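Local coordinates for O-methyltransferase, SAM-dependent (Legionella pneumophila subsp. pneumophila, PDB 3R3H), which is probably an S-adenosylmethionine-dependent O-methyltransferase, which would transfer the cofactor's methyl group to a hydroxyl oxygen of its substrate, at residues F51-I56 with S79-D84; A61-E66 with H135-I140; I166-I171 with F215-I220. One frame throughout, in Å; residues are numbered along the deposited sequence.

Interaction 1 of 3, residues F51-I56 with S79-D84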
ATOM      1  N   PHE A  51      -0.088   2.528  -7.667  1.00 37.97           N
ATOM      2  CA  PHE A  51       0.356   2.104  -6.349  1.00 37.18           C
ATOM      3  C   PHE A  51       1.494   1.122  -6.541  1.00 36.07           C
ATOM      4  O   PHE A  51       2.469   1.155  -5.800  1.00 36.06           O
ATOM      5  CB  PHE A  51      -0.782   1.428  -5.577  1.00 37.84           C
ATOM      6  CG  PHE A  51      -0.344   0.800  -4.273  1.00 39.59           C
ATOM      7  CD1 PHE A  51      -0.578  -0.548  -4.018  1.00 40.22           C
ATOM      8  CD2 PHE A  51       0.331   1.549  -3.308  1.00 40.60           C
ATOM      9  CE1 PHE A  51      -0.143  -1.149  -2.821  1.00 39.32           C
ATOM     10  CE2 PHE A  51       0.768   0.954  -2.109  1.00 39.38           C
ATOM     11  CZ  PHE A  51       0.529  -0.396  -1.871  1.00 38.01           C
ATOM     12  N   MET A  52       1.359   0.251  -7.541  1.00 35.62           N
ATOM     13  CA  MET A  52       2.376  -0.758  -7.848  1.00 36.63           C
ATOM     14  C   MET A  52       3.645  -0.125  -8.428  1.00 37.06           C
ATOM     15  O   MET A  52       4.712  -0.749  -8.480  1.00 38.08           O
ATOM     16  CB  MET A  52       1.816  -1.804  -8.824  1.00 38.09           C
ATOM     17  CG  MET A  52       0.647  -2.639  -8.262  1.00 39.51           C
ATOM     18  SD  MET A  52       0.239  -4.086  -9.266  1.00 39.08           S
ATOM     19  CE  MET A  52      -0.430  -3.286 -10.699  1.00 39.20           C
ATOM     20  N   GLN A  53       3.515   1.119  -8.874  1.00 36.48           N
ATOM     21  CA  GLN A  53       4.644   1.869  -9.418  1.00 34.74           C
ATOM     22  C   GLN A  53       5.423   2.388  -8.211  1.00 33.61           C
ATOM     23  O   GLN A  53       6.657   2.409  -8.207  1.00 32.77           O
ATOM     24  CB  GLN A  53       4.150   3.063 -10.232  1.00 35.71           C
ATOM     25  CG  GLN A  53       3.611   2.731 -11.592  1.00 36.53           C
ATOM     26  CD  GLN A  53       3.370   3.974 -12.406  1.00 36.36           C
ATOM     27  OE1 GLN A  53       3.659   4.007 -13.604  1.00 37.90           O
ATOM     28  NE2 GLN A  53       2.843   5.012 -11.759  1.00 35.36           N
ATOM     29  N   MET A  54       4.675   2.836  -7.205  1.00 31.49           N
ATOM     30  CA  MET A  54       5.251   3.325  -5.967  1.00 30.90           C
ATOM     31  C   MET A  54       6.068   2.143  -5.417  1.00 30.63           C
ATOM     32  O   MET A  54       7.244   2.289  -5.068  1.00 29.17           O
ATOM     33  CB  MET A  54       4.123   3.698  -5.002  1.00 30.04           C
ATOM     34  CG  MET A  54       4.566   4.126  -3.618  1.00 28.88           C
ATOM     35  SD  MET A  54       4.744   5.879  -3.439  1.00 32.63           S
ATOM     36  CE  MET A  54       6.421   6.065  -3.946  1.00 30.87           C
ATOM     37  N   LEU A  55       5.437   0.971  -5.383  1.00 31.04           N
ATOM     38  CA  LEU A  55       6.062  -0.241  -4.873  1.00 33.51           C
ATOM     39  C   LEU A  55       7.385  -0.567  -5.557  1.00 35.47           C
ATOM     40  O   LEU A  55       8.354  -0.988  -4.902  1.00 35.65           O
ATOM     41  CB  LEU A  55       5.095  -1.415  -5.019  1.00 32.46           C
ATOM     42  CG  LEU A  55       3.783  -1.255  -4.243  1.00 32.75           C
ATOM     43  CD1 LEU A  55       2.812  -2.348  -4.645  1.00 32.27           C
ATOM     44  CD2 LEU A  55       4.049  -1.296  -2.752  1.00 32.43           C
ATOM     45  N   ILE A  56       7.420  -0.376  -6.872  1.00 36.64           N
ATOM     46  CA  ILE A  56       8.614  -0.643  -7.653  1.00 37.39           C
ATOM     47  C   ILE A  56       9.743   0.312  -7.272  1.00 38.27           C
ATOM     48  O   ILE A  56      10.912  -0.090  -7.207  1.00 38.57           O
ATOM     49  CB  ILE A  56       8.274  -0.551  -9.166  1.00 37.78           C
ATOM     50  CG1 ILE A  56       7.461  -1.793  -9.540  1.00 37.65           C
ATOM     51  CG2 ILE A  56       9.539  -0.395 -10.017  1.00 36.58           C
ATOM     52  CD1 ILE A  56       7.027  -1.870 -10.951  1.00 35.94           C
ATOM     53  N   SER A  79       6.945  -0.754 -16.266  1.00 30.02           N
ATOM     54  CA  SER A  79       8.242  -0.363 -16.829  1.00 30.45           C
ATOM     55  C   SER A  79       8.445   1.145 -16.783  1.00 30.56           C
ATOM     56  O   SER A  79       9.575   1.628 -16.769  1.00 29.71           O
ATOM     57  CB  SER A  79       8.414  -0.881 -18.266  1.00 32.36           C
ATOM     58  OG  SER A  79       7.693  -0.112 -19.200  1.00 35.64           O
ATOM     59  N   LEU A  80       7.347   1.891 -16.750  1.00 32.69           N
ATOM     60  CA  LEU A  80       7.428   3.351 -16.680  1.00 33.87           C
ATOM     61  C   LEU A  80       8.031   3.776 -15.355  1.00 35.00           C
ATOM     62  O   LEU A  80       8.650   4.831 -15.258  1.00 37.06           O
ATOM     63  CB  LEU A  80       6.044   3.980 -16.812  1.00 32.30           C
ATOM     64  CG  LEU A  80       5.465   4.083 -18.218  1.00 31.78           C
ATOM     65  CD1 LEU A  80       4.032   4.583 -18.125  1.00 30.85           C
ATOM     66  CD2 LEU A  80       6.303   5.043 -19.056  1.00 31.23           C
ATOM     67  N   ALA A  81       7.838   2.947 -14.333  1.00 36.96           N
ATOM     68  CA  ALA A  81       8.351   3.232 -13.004  1.00 37.75           C
ATOM     69  C   ALA A  81       9.693   2.538 -12.810  1.00 39.30           C
ATOM     70  O   ALA A  81      10.271   2.567 -11.730  1.00 40.58           O
ATOM     71  CB  ALA A  81       7.353   2.766 -11.961  1.00 37.70           C
ATOM     72  N   LEU A  82      10.185   1.917 -13.873  1.00 41.08           N
ATOM     73  CA  LEU A  82      11.460   1.211 -13.838  1.00 42.58           C
ATOM     74  C   LEU A  82      12.577   2.024 -14.478  1.00 44.34           C
ATOM     75  O   LEU A  82      12.341   2.837 -15.379  1.00 42.85           O
ATOM     76  CB  LEU A  82      11.352  -0.132 -14.576  1.00 41.95           C
ATOM     77  CG  LEU A  82      10.783  -1.384 -13.904  1.00 41.46           C
ATOM     78  CD1 LEU A  82      10.801  -2.553 -14.870  1.00 40.22           C
ATOM     79  CD2 LEU A  82      11.625  -1.713 -12.693  1.00 42.77           C
ATOM     80  N   PRO A  83      13.820   1.811 -14.016  1.00 46.89           N
ATOM     81  CA  PRO A  83      14.954   2.545 -14.586  1.00 49.37           C
ATOM     82  C   PRO A  83      15.353   1.956 -15.955  1.00 50.18           C
ATOM     83  O   PRO A  83      15.051   0.798 -16.254  1.00 50.13           O
ATOM     84  CB  PRO A  83      16.035   2.384 -13.515  1.00 47.17           C
ATOM     85  CG  PRO A  83      15.730   1.044 -12.928  1.00 46.49           C
ATOM     86  CD  PRO A  83      14.226   1.057 -12.812  1.00 46.72           C
ATOM     87  N   ASP A  84      16.017   2.767 -16.779  1.00 51.16           N
ATOM     88  CA  ASP A  84      16.465   2.375 -18.121  1.00 51.40           C
ATOM     89  C   ASP A  84      16.999   0.939 -18.249  1.00 50.97           C
ATOM     90  O   ASP A  84      16.695   0.248 -19.221  1.00 47.72           O
ATOM     91  CB  ASP A  84      17.549   3.346 -18.608  1.00 55.40           C
ATOM     92  CG  ASP A  84      17.259   4.804 -18.238  1.00 59.45           C
ATOM     93  OD1 ASP A  84      17.105   5.101 -17.022  1.00 61.58           O
ATOM     94  OD2 ASP A  84      17.204   5.652 -19.164  1.00 60.04           O
TER
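L82, whose side chain meets I56, gives its N to S79 O in a weak 3.0 Å hydrogen bond; the same oxygen also accepts from K113 NZ, which bonds L82 O as well. Together these bonds help to hold the turn after helix 73-80, and the turn offers mainly apolar side chains, with one carbonyl oxygen, to helix 46-59. No hydrogen bond crosses between the two segments. A81 stands at the point of closest backbone approach, and its methyl points toward the helix: A81 CB lies 3.7 Å from Q53 CB and 3.8 Å from Q53 CG, alongside the root of the glutamine chain. One turn on, I56 fits CG2 into the angle formed by the turn, 3.5 Å from A81 O and 3.6 Å from L82 CD2. With chi1 at -73°, I56 CG2 lies anti to the backbone N, and it is this methyl rather than the CG1 arm that makes the contact. Both helices belong to one flank of the Rossmann-like methyltransferase sheet: I56 also rests on F139 of strand 137-143 and on M78 of helix 73-80, L82 reaches V88 of strand 87-92, and F51 and M54 pack against L208 and Q218 of the second subunit.

Interaction 2 of 3, residues A61-E66 with H135-I140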
ATOM      1  N   ALA A  61      13.455  -1.913  -7.610  1.00 47.57           N
ATOM      2  CA  ALA A  61      13.437  -3.059  -8.496  1.00 47.60           C
ATOM      3  C   ALA A  61      14.101  -2.808  -9.830  1.00 46.98           C
ATOM      4  O   ALA A  61      14.011  -1.718 -10.390  1.00 46.72           O
ATOM      5  CB  ALA A  61      12.000  -3.516  -8.718  1.00 47.84           C
ATOM      6  N   LYS A  62      14.770  -3.850 -10.315  1.00 47.32           N
ATOM      7  CA  LYS A  62      15.453  -3.845 -11.599  1.00 46.77           C
ATOM      8  C   LYS A  62      14.734  -4.844 -12.507  1.00 45.45           C
ATOM      9  O   LYS A  62      14.702  -4.683 -13.725  1.00 45.98           O
ATOM     10  CB  LYS A  62      16.919  -4.268 -11.421  1.00 48.02           C
ATOM     11  CG  LYS A  62      17.795  -3.198 -10.803  1.00 49.89           C
ATOM     12  CD  LYS A  62      18.032  -2.058 -11.783  1.00 50.99           C
ATOM     13  CE  LYS A  62      18.571  -0.830 -11.070  1.00 52.20           C
ATOM     14  NZ  LYS A  62      17.579  -0.262 -10.104  1.00 53.58           N
ATOM     15  N   LYS A  63      14.153  -5.871 -11.896  1.00 43.33           N
ATOM     16  CA  LYS A  63      13.454  -6.907 -12.638  1.00 40.65           C
ATOM     17  C   LYS A  63      12.088  -7.193 -11.996  1.00 39.14           C
ATOM     18  O   LYS A  63      11.981  -7.447 -10.793  1.00 37.40           O
ATOM     19  CB  LYS A  63      14.323  -8.170 -12.676  1.00 41.47           C
ATOM     20  CG  LYS A  63      13.979  -9.150 -13.789  1.00 42.86           C
ATOM     21  CD  LYS A  63      15.039 -10.244 -13.887  1.00 43.17           C
ATOM     22  CE  LYS A  63      14.718 -11.241 -14.999  1.00 43.18           C
ATOM     23  NZ  LYS A  63      15.824 -12.241 -15.210  1.00 42.91           N
ATOM     24  N   VAL A  64      11.045  -7.137 -12.817  1.00 37.51           N
ATOM     25  CA  VAL A  64       9.676  -7.353 -12.373  1.00 34.39           C
ATOM     26  C   VAL A  64       8.983  -8.452 -13.164  1.00 33.00           C
ATOM     27  O   VAL A  64       9.268  -8.647 -14.337  1.00 33.45           O
ATOM     28  CB  VAL A  64       8.873  -6.046 -12.498  1.00 33.65           C
ATOM     29  CG1 VAL A  64       7.388  -6.315 -12.327  1.00 34.30           C
ATOM     30  CG2 VAL A  64       9.356  -5.057 -11.448  1.00 33.57           C
ATOM     31  N   LEU A  65       8.070  -9.166 -12.515  1.00 30.33           N
ATOM     32  CA  LEU A  65       7.338 -10.245 -13.164  1.00 29.40           C
ATOM     33  C   LEU A  65       5.853 -10.126 -12.847  1.00 29.23           C
ATOM     34  O   LEU A  65       5.481  -9.783 -11.722  1.00 29.76           O
ATOM     35  CB  LEU A  65       7.847 -11.601 -12.664  1.00 27.50           C
ATOM     36  CG  LEU A  65       7.115 -12.824 -13.212  1.00 27.82           C
ATOM     37  CD1 LEU A  65       7.641 -13.097 -14.600  1.00 29.15           C
ATOM     38  CD2 LEU A  65       7.329 -14.039 -12.322  1.00 25.40           C
ATOM     39  N   GLU A  66       5.006 -10.376 -13.839  1.00 29.23           N
ATOM     40  CA  GLU A  66       3.566 -10.345 -13.619  1.00 28.16           C
ATOM     41  C   GLU A  66       2.930 -11.476 -14.411  1.00 27.26           C
ATOM     42  O   GLU A  66       3.518 -11.970 -15.373  1.00 25.33           O
ATOM     43  CB  GLU A  66       2.961  -8.995 -14.005  1.00 26.58           C
ATOM     44  CG  GLU A  66       3.298  -8.507 -15.375  1.00 29.89           C
ATOM     45  CD  GLU A  66       2.224  -7.567 -15.926  1.00 32.59           C
ATOM     46  OE1 GLU A  66       1.613  -6.825 -15.116  1.00 36.78           O
ATOM     47  OE2 GLU A  66       1.996  -7.566 -17.161  1.00 30.48           O
ATOM     48  N   HIS A 135      16.326 -16.443  -7.215  1.00 59.13           N
ATOM     49  CA  HIS A 135      16.053 -15.075  -6.791  1.00 58.21           C
ATOM     50  C   HIS A 135      16.338 -14.032  -7.859  1.00 56.55           C
ATOM     51  O   HIS A 135      17.376 -13.381  -7.866  1.00 56.61           O
ATOM     52  CB  HIS A 135      16.787 -14.812  -5.479  1.00 60.21           C
ATOM     53  CG  HIS A 135      16.427 -15.798  -4.405  1.00 62.34           C
ATOM     54  ND1 HIS A 135      16.958 -15.757  -3.132  1.00 63.39           N
ATOM     55  CD2 HIS A 135      15.590 -16.865  -4.427  1.00 63.35           C
ATOM     56  CE1 HIS A 135      16.463 -16.756  -2.418  1.00 64.09           C
ATOM     57  NE2 HIS A 135      15.631 -17.444  -3.181  1.00 63.83           N
ATOM     58  N   GLN A 136      15.358 -13.890  -8.751  1.00 54.45           N
ATOM     59  CA  GLN A 136      15.399 -12.993  -9.913  1.00 52.29           C
ATOM     60  C   GLN A 136      14.573 -11.717  -9.861  1.00 48.96           C
ATOM     61  O   GLN A 136      15.002 -10.665 -10.329  1.00 48.87           O
ATOM     62  CB  GLN A 136      14.907 -13.727 -11.150  1.00 52.96           C
ATOM     63  CG  GLN A 136      15.847 -14.685 -11.790  1.00 56.00           C
ATOM     64  CD  GLN A 136      15.195 -15.321 -12.998  1.00 57.15           C
ATOM     65  OE1 GLN A 136      14.299 -16.161 -12.864  1.00 59.19           O
ATOM     66  NE2 GLN A 136      15.619 -14.905 -14.191  1.00 57.30           N
ATOM     67  N   PHE A 137      13.367 -11.828  -9.334  1.00 45.84           N
ATOM     68  CA  PHE A 137      12.475 -10.692  -9.300  1.00 43.91           C
ATOM     69  C   PHE A 137      12.363  -9.956  -7.983  1.00 41.86           C
ATOM     70  O   PHE A 137      12.198 -10.554  -6.925  1.00 42.67           O
ATOM     71  CB  PHE A 137      11.099 -11.143  -9.784  1.00 42.45           C
ATOM     72  CG  PHE A 137      11.136 -11.798 -11.138  1.00 41.23           C
ATOM     73  CD1 PHE A 137      11.296 -11.030 -12.288  1.00 40.32           C
ATOM     74  CD2 PHE A 137      11.076 -13.187 -11.257  1.00 40.34           C
ATOM     75  CE1 PHE A 137      11.399 -11.626 -13.537  1.00 39.46           C
ATOM     76  CE2 PHE A 137      11.176 -13.803 -12.491  1.00 39.63           C
ATOM     77  CZ  PHE A 137      11.340 -13.020 -13.644  1.00 40.19           C
ATOM     78  N   ASP A 138      12.459  -8.638  -8.077  1.00 40.32           N
ATOM     79  CA  ASP A 138      12.370  -7.751  -6.930  1.00 39.73           C
ATOM     80  C   ASP A 138      10.901  -7.496  -6.642  1.00 38.23           C
ATOM     81  O   ASP A 138      10.526  -7.149  -5.526  1.00 39.14           O
ATOM     82  CB  ASP A 138      13.077  -6.433  -7.253  1.00 40.29           C
ATOM     83  CG  ASP A 138      14.561  -6.620  -7.510  1.00 40.01           C
ATOM     84  OD1 ASP A 138      15.315  -6.676  -6.507  1.00 42.30           O
ATOM     85  OD2 ASP A 138      14.964  -6.733  -8.698  1.00 35.73           O
ATOM     86  N   PHE A 139      10.070  -7.653  -7.664  1.00 37.25           N
ATOM     87  CA  PHE A 139       8.637  -7.452  -7.512  1.00 36.53           C
ATOM     88  C   PHE A 139       7.881  -8.419  -8.427  1.00 36.68           C
ATOM     89  O   PHE A 139       8.139  -8.499  -9.627  1.00 37.62           O
ATOM     90  CB  PHE A 139       8.242  -6.004  -7.829  1.00 35.63           C
ATOM     91  CG  PHE A 139       6.760  -5.752  -7.754  1.00 35.90           C
ATOM     92  CD1 PHE A 139       6.086  -5.827  -6.545  1.00 36.72           C
ATOM     93  CD2 PHE A 139       6.026  -5.504  -8.906  1.00 37.72           C
ATOM     94  CE1 PHE A 139       4.695  -5.665  -6.483  1.00 38.08           C
ATOM     95  CE2 PHE A 139       4.633  -5.339  -8.862  1.00 39.74           C
ATOM     96  CZ  PHE A 139       3.967  -5.422  -7.642  1.00 37.98           C
ATOM     97  N   ILE A 140       6.960  -9.173  -7.838  1.00 35.87           N
ATOM     98  CA  ILE A 140       6.157 -10.131  -8.574  1.00 33.76           C
ATOM     99  C   ILE A 140       4.684  -9.805  -8.316  1.00 34.80           C
ATOM    100  O   ILE A 140       4.289  -9.552  -7.182  1.00 34.10           O
ATOM    101  CB  ILE A 140       6.483 -11.565  -8.111  1.00 33.42           C
ATOM    102  CG1 ILE A 140       7.972 -11.842  -8.345  1.00 33.05           C
ATOM    103  CG2 ILE A 140       5.617 -12.574  -8.856  1.00 32.25           C
ATOM    104  CD1 ILE A 140       8.433 -13.195  -7.889  1.00 32.36           C
TER
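K63 O accepts D138 N at 3.0 Å, and F139 O accepts L65 N at the same length, 3.0 Å, so each segment gives and takes one backbone bond. The D138 carboxylate adds two weak side-chain bonds at the start of the strand: D138 OD2 faces two successive amides, K62 N at 3.3 Å and K63 N at 3.4 Å, the first nearly straight (174°). D138 sits where its chain turns a corner, and D138 CB lies beside A61 CB. Beyond the corner V64 pairs with F139 and L65 with I140 in parallel register. This is the centre of the Rossmann-like sheet of class I methyltransferases, where strand 63-68 lies between 87-92 and 137-143; the loop that follows strand 63-68 usually binds S-adenosylmethionine in such enzymes. Packing differs on the two faces. V64 and F139 run side by side, V64 CG1 reaching the edge of the F139 ring at CD2 (3.8 Å), on the face that V64 shares with M78 of helix 73-80. On the other face F137 lies across L65: L65 CB stands over the ring centre, 11° off the normal, in a CH-pi contact, while Q136 CB touches the opposite ring face near its rim. The extended K63 chain, with CG anti to the backbone N (chi1 -160°), passes the same ring obliquely, K63 CG 3.6 Å from F137 CE1. L159 of helix 149-159 packs on L65, F137 and I140.

Interaction 3 of 3, residues I166-I171 with F215-I220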
ATOM      1  N   ILE A 166       5.908  -9.486  -3.225  1.00 36.18           N
ATOM      2  CA  ILE A 166       4.919 -10.195  -4.042  1.00 34.89           C
ATOM      3  C   ILE A 166       3.521  -9.644  -3.746  1.00 34.66           C
ATOM      4  O   ILE A 166       3.146  -9.464  -2.590  1.00 33.19           O
ATOM      5  CB  ILE A 166       4.893 -11.720  -3.750  1.00 34.32           C
ATOM      6  CG1 ILE A 166       6.272 -12.333  -4.010  1.00 34.88           C
ATOM      7  CG2 ILE A 166       3.845 -12.396  -4.623  1.00 32.50           C
ATOM      8  CD1 ILE A 166       6.424 -13.744  -3.482  1.00 34.73           C
ATOM      9  N   ALA A 167       2.763  -9.373  -4.805  1.00 34.46           N
ATOM     10  CA  ALA A 167       1.403  -8.854  -4.692  1.00 32.83           C
ATOM     11  C   ALA A 167       0.498  -9.877  -5.357  1.00 32.37           C
ATOM     12  O   ALA A 167       0.829 -10.390  -6.433  1.00 30.86           O
ATOM     13  CB  ALA A 167       1.288  -7.509  -5.397  1.00 30.79           C
ATOM     14  N   ILE A 168      -0.622 -10.189  -4.707  1.00 31.80           N
ATOM     15  CA  ILE A 168      -1.571 -11.156  -5.241  1.00 32.70           C
ATOM     16  C   ILE A 168      -2.949 -10.510  -5.252  1.00 34.74           C
ATOM     17  O   ILE A 168      -3.406  -9.997  -4.230  1.00 35.00           O
ATOM     18  CB  ILE A 168      -1.610 -12.449  -4.398  1.00 31.85           C
ATOM     19  CG1 ILE A 168      -0.236 -13.116  -4.348  1.00 31.53           C
ATOM     20  CG2 ILE A 168      -2.549 -13.434  -5.030  1.00 33.29           C
ATOM     21  CD1 ILE A 168       0.655 -12.653  -3.218  1.00 31.42           C
ATOM     22  N   ASP A 169      -3.608 -10.532  -6.407  1.00 36.81           N
ATOM     23  CA  ASP A 169      -4.916  -9.897  -6.541  1.00 38.81           C
ATOM     24  C   ASP A 169      -6.108 -10.824  -6.287  1.00 38.67           C
ATOM     25  O   ASP A 169      -5.963 -12.052  -6.262  1.00 39.27           O
ATOM     26  CB  ASP A 169      -5.039  -9.278  -7.936  1.00 41.39           C
ATOM     27  CG  ASP A 169      -6.047  -8.138  -7.990  1.00 45.01           C
ATOM     28  OD1 ASP A 169      -6.503  -7.813  -9.112  1.00 45.32           O
ATOM     29  OD2 ASP A 169      -6.377  -7.555  -6.918  1.00 48.56           O
ATOM     30  N   ASN A 170      -7.281 -10.209  -6.115  1.00 37.47           N
ATOM     31  CA  ASN A 170      -8.552 -10.899  -5.866  1.00 37.40           C
ATOM     32  C   ASN A 170      -8.535 -11.793  -4.621  1.00 37.13           C
ATOM     33  O   ASN A 170      -8.955 -12.953  -4.680  1.00 36.35           O
ATOM     34  CB  ASN A 170      -8.957 -11.756  -7.073  1.00 36.51           C
ATOM     35  CG  ASN A 170      -8.869 -11.011  -8.379  1.00 37.54           C
ATOM     36  OD1 ASN A 170      -7.915 -11.185  -9.128  1.00 40.68           O
ATOM     37  ND2 ASN A 170      -9.862 -10.170  -8.663  1.00 37.25           N
ATOM     38  N   ILE A 171      -8.057 -11.260  -3.500  1.00 36.50           N
ATOM     39  CA  ILE A 171      -8.004 -12.031  -2.261  1.00 36.44           C
ATOM     40  C   ILE A 171      -9.443 -12.320  -1.794  1.00 38.31           C
ATOM     41  O   ILE A 171      -9.762 -13.412  -1.306  1.00 37.18           O
ATOM     42  CB  ILE A 171      -7.178 -11.280  -1.192  1.00 33.63           C
ATOM     43  CG1 ILE A 171      -5.738 -11.118  -1.694  1.00 31.51           C
ATOM     44  CG2 ILE A 171      -7.166 -12.052   0.100  1.00 34.34           C
ATOM     45  CD1 ILE A 171      -5.115 -12.398  -2.191  1.00 27.49           C
ATOM     46  N   PHE A 215      -2.949  -8.744  -1.461  1.00 39.70           N
ATOM     47  CA  PHE A 215      -2.051  -9.260  -0.441  1.00 39.98           C
ATOM     48  C   PHE A 215      -0.616  -8.882  -0.766  1.00 38.39           C
ATOM     49  O   PHE A 215      -0.163  -9.070  -1.894  1.00 37.14           O
ATOM     50  CB  PHE A 215      -2.146 -10.787  -0.400  1.00 43.53           C
ATOM     51  CG  PHE A 215      -2.662 -11.358   0.903  1.00 47.54           C
ATOM     52  CD1 PHE A 215      -2.222 -10.869   2.135  1.00 49.29           C
ATOM     53  CD2 PHE A 215      -3.531 -12.450   0.895  1.00 49.22           C
ATOM     54  CE1 PHE A 215      -2.632 -11.462   3.337  1.00 49.87           C
ATOM     55  CE2 PHE A 215      -3.946 -13.050   2.085  1.00 49.69           C
ATOM     56  CZ  PHE A 215      -3.496 -12.556   3.311  1.00 49.65           C
ATOM     57  N   LEU A 216       0.098  -8.345   0.214  1.00 37.41           N
ATOM     58  CA  LEU A 216       1.504  -7.998   0.018  1.00 38.02           C
ATOM     59  C   LEU A 216       2.322  -8.901   0.934  1.00 38.72           C
ATOM     60  O   LEU A 216       2.217  -8.805   2.163  1.00 42.11           O
ATOM     61  CB  LEU A 216       1.767  -6.538   0.384  1.00 35.20           C
ATOM     62  CG  LEU A 216       1.093  -5.483  -0.487  1.00 33.86           C
ATOM     63  CD1 LEU A 216       1.485  -4.106   0.003  1.00 31.63           C
ATOM     64  CD2 LEU A 216       1.513  -5.669  -1.935  1.00 32.40           C
ATOM     65  N   VAL A 217       3.118  -9.795   0.361  1.00 38.98           N
ATOM     66  CA  VAL A 217       3.917 -10.684   1.186  1.00 39.73           C
ATOM     67  C   VAL A 217       5.389 -10.487   0.881  1.00 41.04           C
ATOM     68  O   VAL A 217       5.765 -10.247  -0.262  1.00 40.36           O
ATOM     69  CB  VAL A 217       3.552 -12.172   0.956  1.00 39.15           C
ATOM     70  CG1 VAL A 217       2.038 -12.341   0.820  1.00 37.47           C
ATOM     71  CG2 VAL A 217       4.274 -12.706  -0.259  1.00 40.16           C
ATOM     72  N   GLN A 218       6.220 -10.586   1.909  1.00 43.56           N
ATOM     73  CA  GLN A 218       7.654 -10.419   1.736  1.00 46.45           C
ATOM     74  C   GLN A 218       8.414 -11.458   2.552  1.00 48.40           C
ATOM     75  O   GLN A 218       8.154 -11.638   3.740  1.00 49.42           O
ATOM     76  CB  GLN A 218       8.065  -9.023   2.180  1.00 46.91           C
ATOM     77  CG  GLN A 218       9.539  -8.745   2.046  1.00 51.05           C
ATOM     78  CD  GLN A 218       9.910  -7.400   2.614  1.00 53.40           C
ATOM     79  OE1 GLN A 218       9.820  -7.176   3.829  1.00 55.15           O
ATOM     80  NE2 GLN A 218      10.327  -6.486   1.742  1.00 55.24           N
ATOM     81  N   PRO A 219       9.359 -12.170   1.924  1.00 49.71           N
ATOM     82  CA  PRO A 219      10.096 -13.165   2.702  1.00 50.35           C
ATOM     83  C   PRO A 219      10.850 -12.552   3.896  1.00 51.70           C
ATOM     84  O   PRO A 219      11.302 -11.404   3.841  1.00 51.98           O
ATOM     85  CB  PRO A 219      11.021 -13.795   1.656  1.00 49.86           C
ATOM     86  CG  PRO A 219      11.245 -12.690   0.674  1.00 49.99           C
ATOM     87  CD  PRO A 219       9.860 -12.108   0.539  1.00 49.69           C
ATOM     88  N   ILE A 220      10.970 -13.330   4.972  1.00 53.11           N
ATOM     89  CA  ILE A 220      11.656 -12.909   6.194  1.00 53.53           C
ATOM     90  C   ILE A 220      13.103 -13.390   6.174  1.00 54.24           C
ATOM     91  O   ILE A 220      13.974 -12.670   6.706  1.00 55.34           O
ATOM     92  CB  ILE A 220      10.961 -13.488   7.443  1.00 53.14           C
ATOM     93  CG1 ILE A 220      10.948 -15.010   7.358  1.00 54.26           C
ATOM     94  CG2 ILE A 220       9.527 -12.997   7.521  1.00 53.26           C
ATOM     95  CD1 ILE A 220      10.390 -15.686   8.579  1.00 55.00           C
TER
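I166 and V217 exchange two backbone hydrogen bonds, V217 N to I166 O at 3.0 Å and I166 N to V217 O at 3.1 Å; I168 and F215 do the same, with F215 N to I168 O at 3.1 Å. These two hydrogen-bonded pairs bracket the non-hydrogen-bonded pair of A167 and L216, and the strand axes run antiparallel at 154°. CA-H...O contacts fill in between, among them A167 CA to F215 O at 3.2 Å. Apolar contacts follow the alternation of the strands. On one face I166 CB meets V217 CG2 at 3.7 Å, the two side chains crossing obliquely, and I168 CD1 leans to V217 CG1. On the other, A167 CB touches L216 CD2 at 3.9 Å. Further along, I171 turns back and crosses F215 at about a right angle; chi2 of -50° bends its chain so that I171 CD1 arrives at the ring edge, 3.5 Å from F215 CD2. D169 and N170, which follow I168, probably correspond to the Asp-Asn pair with which metal-dependent relatives such as catechol O-methyltransferase bind a divalent cation. Strand 164-169 has 137-143 as its other neighbour and strand 214-219 has 203-208, while helix 149-159 packs on I166 and I168, helix 185-198 lies against F215, and L216 meets F51 of the second subunit.

From the N terminus, helix 46-59 leads into strand 63-68 and helix 73-80, and interaction 1 closes this short loop by bringing the turn after the second helix back to the first. Interaction 2 opens inside that loop and closes beyond it, joining strand 63-68 to strand 137-143, so the two cross. They touch directly: I56 O probably accepts A61 N, and L82 CD2 packs on A61 O. Interaction 3 follows in series, pairing strand 164-169 with the C-terminal strand 214-219. Its centre is about 13 Å from that of interaction 2, and A167 N probably bonds I140 O where strands 137-143 and 164-169 lie side by side, linking the parallel part of the sheet to its antiparallel edge.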